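Local coordinates for bacillaene synthase dehydratase PksH (Bacillus subtilis, PDB 3HP0), which dehydrates the (S)-3-hydroxy-3-methylglutaryl group tethered to PksL to a 3-methylglutaconyl moiety during synthesis of the antibiotic bacillaene, at residues A[93-105]-A[204-216]. Residues are numbered along the deposited sequence; the frame is centred on the assembly and turned at random.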
loop_
_atom_site.group_PDB
_atom_site.type_symbol
_atom_site.label_atom_id
_atom_site.label_comp_id
_atom_site.label_asym_id
_atom_site.label_seq_id
_atom_site.Cartn_x
_atom_site.Cartn_y
_atom_site.Cartn_z
ATOM N N TRP A 93 -0.647 -3.022 -6.738
ATOM C CA TRP A 93 -1.721 -3.011 -5.758
ATOM C C TRP A 93 -2.938 -3.725 -6.323
ATOM O O TRP A 93 -3.680 -4.371 -5.584
ATOM C CB TRP A 93 -2.078 -1.578 -5.362
ATOM C CG TRP A 93 -1.018 -0.914 -4.518
ATOM C CD1 TRP A 93 -0.037 -1.534 -3.799
ATOM C CD2 TRP A 93 -0.861 0.488 -4.284
ATOM N NE1 TRP A 93 0.723 -0.605 -3.133
ATOM C CE2 TRP A 93 0.240 0.645 -3.412
ATOM C CE3 TRP A 93 -1.540 1.631 -4.729
ATOM C CZ2 TRP A 93 0.680 1.902 -2.973
ATOM C CZ3 TRP A 93 -1.105 2.880 -4.296
ATOM C CH2 TRP A 93 -0.005 3.005 -3.426
HETATM N N MSE A 94 -3.135 -3.619 -7.637
HETATM C CA MSE A 94 -4.266 -4.289 -8.281
HETATM C C MSE A 94 -4.057 -5.799 -8.258
HETATM O O MSE A 94 -4.993 -6.563 -8.055
HETATM C CB MSE A 94 -4.424 -3.836 -9.730
HETATM C CG MSE A 94 -4.911 -2.413 -9.896
HETATM SE SE MSE A 94 -5.751 -2.145 -11.636
HETATM C CE MSE A 94 -7.541 -2.726 -11.162
ATOM N N LYS A 95 -2.814 -6.214 -8.459
ATOM C CA LYS A 95 -2.456 -7.628 -8.479
ATOM C C LYS A 95 -2.801 -8.244 -7.117
ATOM O O LYS A 95 -3.369 -9.339 -7.038
ATOM C CB LYS A 95 -0.955 -7.772 -8.756
ATOM C CG LYS A 95 -0.535 -9.055 -9.448
ATOM C CD LYS A 95 -0.969 -9.040 -10.908
ATOM C CE LYS A 95 -0.094 -9.955 -11.768
ATOM N NZ LYS A 95 -0.410 -9.845 -13.234
ATOM N N LEU A 96 -2.446 -7.533 -6.049
ATOM C CA LEU A 96 -2.727 -7.992 -4.700
ATOM C C LEU A 96 -4.201 -8.307 -4.542
ATOM O O LEU A 96 -4.561 -9.256 -3.851
ATOM C CB LEU A 96 -2.327 -6.925 -3.682
ATOM C CG LEU A 96 -0.910 -6.889 -3.107
ATOM C CD1 LEU A 96 0.046 -7.787 -3.869
ATOM C CD2 LEU A 96 -0.446 -5.454 -3.124
ATOM N N GLN A 97 -5.056 -7.514 -5.183
ATOM C CA GLN A 97 -6.500 -7.736 -5.103
ATOM C C GLN A 97 -7.009 -8.782 -6.092
ATOM O O GLN A 97 -8.100 -9.330 -5.924
ATOM C CB GLN A 97 -7.267 -6.461 -5.428
ATOM C CG GLN A 97 -7.047 -5.288 -4.552
ATOM C CD GLN A 97 -8.181 -4.295 -4.698
ATOM O OE1 GLN A 97 -8.374 -3.706 -5.768
ATOM N NE2 GLN A 97 -8.950 -4.117 -3.630
ATOM N N THR A 98 -6.223 -9.053 -7.122
ATOM C CA THR A 98 -6.661 -9.954 -8.173
ATOM C C THR A 98 -5.996 -11.323 -8.303
ATOM O O THR A 98 -6.602 -12.256 -8.809
ATOM C CB THR A 98 -6.543 -9.233 -9.545
ATOM O OG1 THR A 98 -7.293 -8.012 -9.507
ATOM C CG2 THR A 98 -7.111 -10.096 -10.652
ATOM N N GLY A 99 -4.758 -11.437 -7.853
ATOM C CA GLY A 99 -4.043 -12.689 -7.987
ATOM C C GLY A 99 -4.650 -13.934 -7.369
ATOM O O GLY A 99 -5.475 -13.855 -6.458
ATOM N N PRO A 100 -4.233 -15.117 -7.850
ATOM C CA PRO A 100 -4.732 -16.400 -7.349
ATOM C C PRO A 100 -4.108 -16.743 -5.995
ATOM O O PRO A 100 -3.354 -17.708 -5.859
ATOM C CB PRO A 100 -4.324 -17.372 -8.447
ATOM C CG PRO A 100 -2.971 -16.840 -8.843
ATOM C CD PRO A 100 -3.197 -15.322 -8.884
ATOM N N TYR A 101 -4.432 -15.926 -4.999
ATOM C CA TYR A 101 -3.960 -16.104 -3.631
ATOM C C TYR A 101 -4.553 -15.015 -2.758
ATOM O O TYR A 101 -4.918 -13.951 -3.239
ATOM C CB TYR A 101 -2.431 -16.053 -3.556
ATOM C CG TYR A 101 -1.814 -15.044 -4.490
ATOM C CD1 TYR A 101 -2.095 -13.680 -4.358
ATOM C CD2 TYR A 101 -0.989 -15.454 -5.540
ATOM C CE1 TYR A 101 -1.583 -12.750 -5.244
ATOM C CE2 TYR A 101 -0.465 -14.526 -6.439
ATOM C CZ TYR A 101 -0.773 -13.171 -6.286
ATOM O OH TYR A 101 -0.307 -12.250 -7.196
ATOM N N VAL A 102 -4.667 -15.308 -1.471
ATOM C CA VAL A 102 -5.199 -14.364 -0.515
ATOM C C VAL A 102 -4.029 -13.534 -0.022
ATOM O O VAL A 102 -3.046 -14.083 0.487
ATOM C CB VAL A 102 -5.878 -15.119 0.648
ATOM C CG1 VAL A 102 -6.237 -14.166 1.774
ATOM C CG2 VAL A 102 -7.136 -15.828 0.116
ATOM N N THR A 103 -4.106 -12.215 -0.213
ATOM C CA THR A 103 -3.026 -11.347 0.228
ATOM C C THR A 103 -3.375 -10.748 1.579
ATOM O O THR A 103 -4.534 -10.438 1.848
ATOM C CB THR A 103 -2.718 -10.242 -0.813
ATOM O OG1 THR A 103 -3.867 -9.415 -1.005
ATOM C CG2 THR A 103 -2.329 -10.881 -2.150
ATOM N N ILE A 104 -2.360 -10.606 2.424
ATOM C CA ILE A 104 -2.539 -10.084 3.773
ATOM C C ILE A 104 -1.493 -9.068 4.170
ATOM O O ILE A 104 -0.304 -9.279 3.961
ATOM C CB ILE A 104 -2.441 -11.197 4.856
ATOM C CG1 ILE A 104 -3.353 -12.368 4.519
ATOM C CG2 ILE A 104 -2.811 -10.623 6.224
ATOM C CD1 ILE A 104 -3.246 -13.488 5.526
ATOM N N SER A 105 -1.957 -7.976 4.765
ATOM C CA SER A 105 -1.081 -6.933 5.273
ATOM C C SER A 105 -0.954 -7.174 6.768
ATOM O O SER A 105 -1.947 -7.469 7.456
ATOM C CB SER A 105 -1.690 -5.545 5.076
ATOM O OG SER A 105 -1.468 -5.073 3.769
ATOM N N LYS A 204 -6.033 -23.199 -3.846
ATOM C CA LYS A 204 -5.722 -22.140 -4.802
ATOM C C LYS A 204 -6.822 -21.910 -5.837
ATOM O O LYS A 204 -7.181 -20.768 -6.130
ATOM C CB LYS A 204 -4.408 -22.457 -5.514
ATOM C CG LYS A 204 -3.741 -21.270 -6.196
ATOM C CD LYS A 204 -2.433 -21.709 -6.830
ATOM C CE LYS A 204 -1.627 -20.540 -7.370
ATOM N NZ LYS A 204 -1.107 -19.655 -6.298
ATOM N N LYS A 205 -7.352 -23.003 -6.379
ATOM C CA LYS A 205 -8.403 -22.964 -7.391
ATOM C C LYS A 205 -9.680 -22.236 -6.960
ATOM O O LYS A 205 -10.235 -21.446 -7.721
ATOM C CB LYS A 205 -8.741 -24.395 -7.819
ATOM C CG LYS A 205 -9.851 -24.520 -8.858
ATOM C CD LYS A 205 -10.172 -25.998 -9.129
ATOM C CE LYS A 205 -11.168 -26.156 -10.262
ATOM N NZ LYS A 205 -11.201 -27.571 -10.745
ATOM N N GLY A 206 -10.158 -22.513 -5.752
ATOM C CA GLY A 206 -11.358 -21.855 -5.278
ATOM C C GLY A 206 -11.092 -20.385 -5.012
ATOM O O GLY A 206 -11.922 -19.528 -5.311
ATOM N N ILE A 207 -9.917 -20.092 -4.468
ATOM C CA ILE A 207 -9.540 -18.727 -4.162
ATOM C C ILE A 207 -9.455 -17.904 -5.431
ATOM O O ILE A 207 -10.014 -16.805 -5.511
ATOM C CB ILE A 207 -8.170 -18.669 -3.447
ATOM C CG1 ILE A 207 -8.230 -19.432 -2.118
ATOM C CG2 ILE A 207 -7.765 -17.209 -3.203
ATOM C CD1 ILE A 207 -6.888 -19.500 -1.399
ATOM N N ALA A 208 -8.752 -18.438 -6.425
ATOM C CA ALA A 208 -8.583 -17.732 -7.688
ATOM C C ALA A 208 -9.929 -17.470 -8.375
ATOM O O ALA A 208 -10.196 -16.352 -8.812
ATOM C CB ALA A 208 -7.646 -18.525 -8.613
ATOM N N HIS A 209 -10.777 -18.492 -8.459
ATOM C CA HIS A 209 -12.083 -18.331 -9.087
ATOM C C HIS A 209 -12.956 -17.389 -8.272
ATOM O O HIS A 209 -13.731 -16.627 -8.832
ATOM C CB HIS A 209 -12.795 -19.675 -9.217
ATOM C CG HIS A 209 -12.252 -20.547 -10.306
ATOM N ND1 HIS A 209 -12.279 -20.181 -11.635
ATOM C CD2 HIS A 209 -11.694 -21.782 -10.264
ATOM C CE1 HIS A 209 -11.764 -21.155 -12.366
ATOM N NE2 HIS A 209 -11.403 -22.136 -11.559
ATOM N N TYR A 210 -12.836 -17.448 -6.948
ATOM C CA TYR A 210 -13.626 -16.582 -6.091
ATOM C C TYR A 210 -13.180 -15.132 -6.265
ATOM O O TYR A 210 -14.017 -14.236 -6.424
ATOM C CB TYR A 210 -13.511 -17.000 -4.612
ATOM C CG TYR A 210 -14.016 -15.918 -3.683
ATOM C CD1 TYR A 210 -15.346 -15.494 -3.738
ATOM C CD2 TYR A 210 -13.139 -15.219 -2.861
ATOM C CE1 TYR A 210 -15.785 -14.396 -3.017
ATOM C CE2 TYR A 210 -13.571 -14.108 -2.128
ATOM C CZ TYR A 210 -14.890 -13.704 -2.219
ATOM O OH TYR A 210 -15.310 -12.586 -1.549
ATOM N N LYS A 211 -11.868 -14.893 -6.255
ATOM C CA LYS A 211 -11.386 -13.528 -6.431
ATOM C C LYS A 211 -11.710 -13.005 -7.830
ATOM O O LYS A 211 -12.040 -11.830 -7.981
ATOM C CB LYS A 211 -9.881 -13.413 -6.130
ATOM C CG LYS A 211 -9.530 -13.839 -4.694
ATOM C CD LYS A 211 -8.583 -12.890 -3.986
ATOM C CE LYS A 211 -7.247 -12.786 -4.695
ATOM N NZ LYS A 211 -6.346 -11.739 -4.146
ATOM N N GLN A 212 -11.644 -13.860 -8.852
ATOM C CA GLN A 212 -11.968 -13.391 -10.197
ATOM C C GLN A 212 -13.407 -12.916 -10.223
ATOM O O GLN A 212 -13.716 -11.876 -10.794
ATOM C CB GLN A 212 -11.755 -14.487 -11.251
ATOM C CG GLN A 212 -10.301 -14.922 -11.363
ATOM C CD GLN A 212 -10.072 -15.956 -12.457
ATOM O OE1 GLN A 212 -11.023 -16.587 -12.946
ATOM N NE2 GLN A 212 -8.807 -16.145 -12.841
ATOM N N PHE A 213 -14.288 -13.673 -9.585
ATOM C CA PHE A 213 -15.701 -13.308 -9.517
ATOM C C PHE A 213 -15.906 -11.930 -8.840
ATOM O O PHE A 213 -16.648 -11.089 -9.353
ATOM C CB PHE A 213 -16.463 -14.390 -8.752
ATOM C CG PHE A 213 -17.873 -14.019 -8.429
ATOM C CD1 PHE A 213 -18.850 -14.049 -9.411
ATOM C CD2 PHE A 213 -18.219 -13.603 -7.144
ATOM C CE1 PHE A 213 -20.154 -13.672 -9.130
ATOM C CE2 PHE A 213 -19.509 -13.226 -6.855
ATOM C CZ PHE A 213 -20.487 -13.260 -7.850
HETATM N N MSE A 214 -15.262 -11.710 -7.691
HETATM C CA MSE A 214 -15.386 -10.426 -6.988
HETATM C C MSE A 214 -14.862 -9.298 -7.890
HETATM O O MSE A 214 -15.422 -8.206 -7.914
HETATM C CB MSE A 214 -14.603 -10.425 -5.652
HETATM C CG MSE A 214 -15.247 -11.238 -4.543
HETATM SE SE MSE A 214 -17.044 -10.603 -4.037
HETATM C CE MSE A 214 -16.590 -9.802 -2.291
ATOM N N SER A 215 -13.787 -9.568 -8.630
ATOM C CA SER A 215 -13.233 -8.571 -9.538
ATOM C C SER A 215 -14.212 -8.183 -10.638
ATOM O O SER A 215 -14.376 -7.004 -10.922
ATOM C CB SER A 215 -11.951 -9.080 -10.196
ATOM O OG SER A 215 -10.836 -8.849 -9.360
ATOM N N SER A 216 -14.855 -9.167 -11.264
ATOM C CA SER A 216 -15.783 -8.859 -12.348
ATOM C C SER A 216 -17.008 -8.108 -11.831
ATOM O O SER A 216 -17.614 -7.310 -12.540
ATOM C CB SER A 216 -16.213 -10.137 -13.077
ATOM O OG SER A 216 -17.126 -10.882 -12.303
HETATM O O HOH W 1 -10.786 -10.105 -6.310
HETATM O O HOH W 2 -7.311 -14.887 -9.394
#
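The turn that leads from helix 87-98 into the parallel strand 102-107 of the crotonase-like core is held here by two lysines of helix 204-217, K211 and K204, which reach backbone carbonyls on it. K211 points at the turn, and its chain, bent at chi2 (-135°) and chi3 (-61°), carries NZ in among the carbonyls between the end of the helix and the start of the strand. K211 NZ donates to Y101 O at 2.8 Å, almost in line with that carbonyl (C=O...N 166°), and makes a weak bond to Q97 O; L96 O lies 3.1 Å from the same NZ. A salt bridge to D123, whose carboxylate also accepts from T103 N, adds a charged partner for this buried ammonium and would probably keep it protonated. Two turns earlier in the helix, K204 runs out extended and bends only at chi4, so that NZ bonds to P100 O at 3.0 Å; the same NZ reaches V51 O and C46 O, joining helix 34-48 and the loop after it to the turn. Between the lysines, P100, centre of an inverse gamma turn, lays CB against A208 CB (3.5 Å), while CG2 of I207 meets CG2 of V102 at 3.6 Å, the two side chains crossing nearly at right angles. Y101 points away from helix 204-217, and its side chain packs on L43 and C46 of helix 34-48; G99 C sits over the centre of its ring. Two waters add bridges: one near S215 donates to Q97 O and K211 O and accepts from S215 OG; the other donates to T98 O and A208 O. The arrangement is an alpha-to-beta connection of the crotonase fold, held by a helix of the C-terminal half, away from the catalytic D68 and E137.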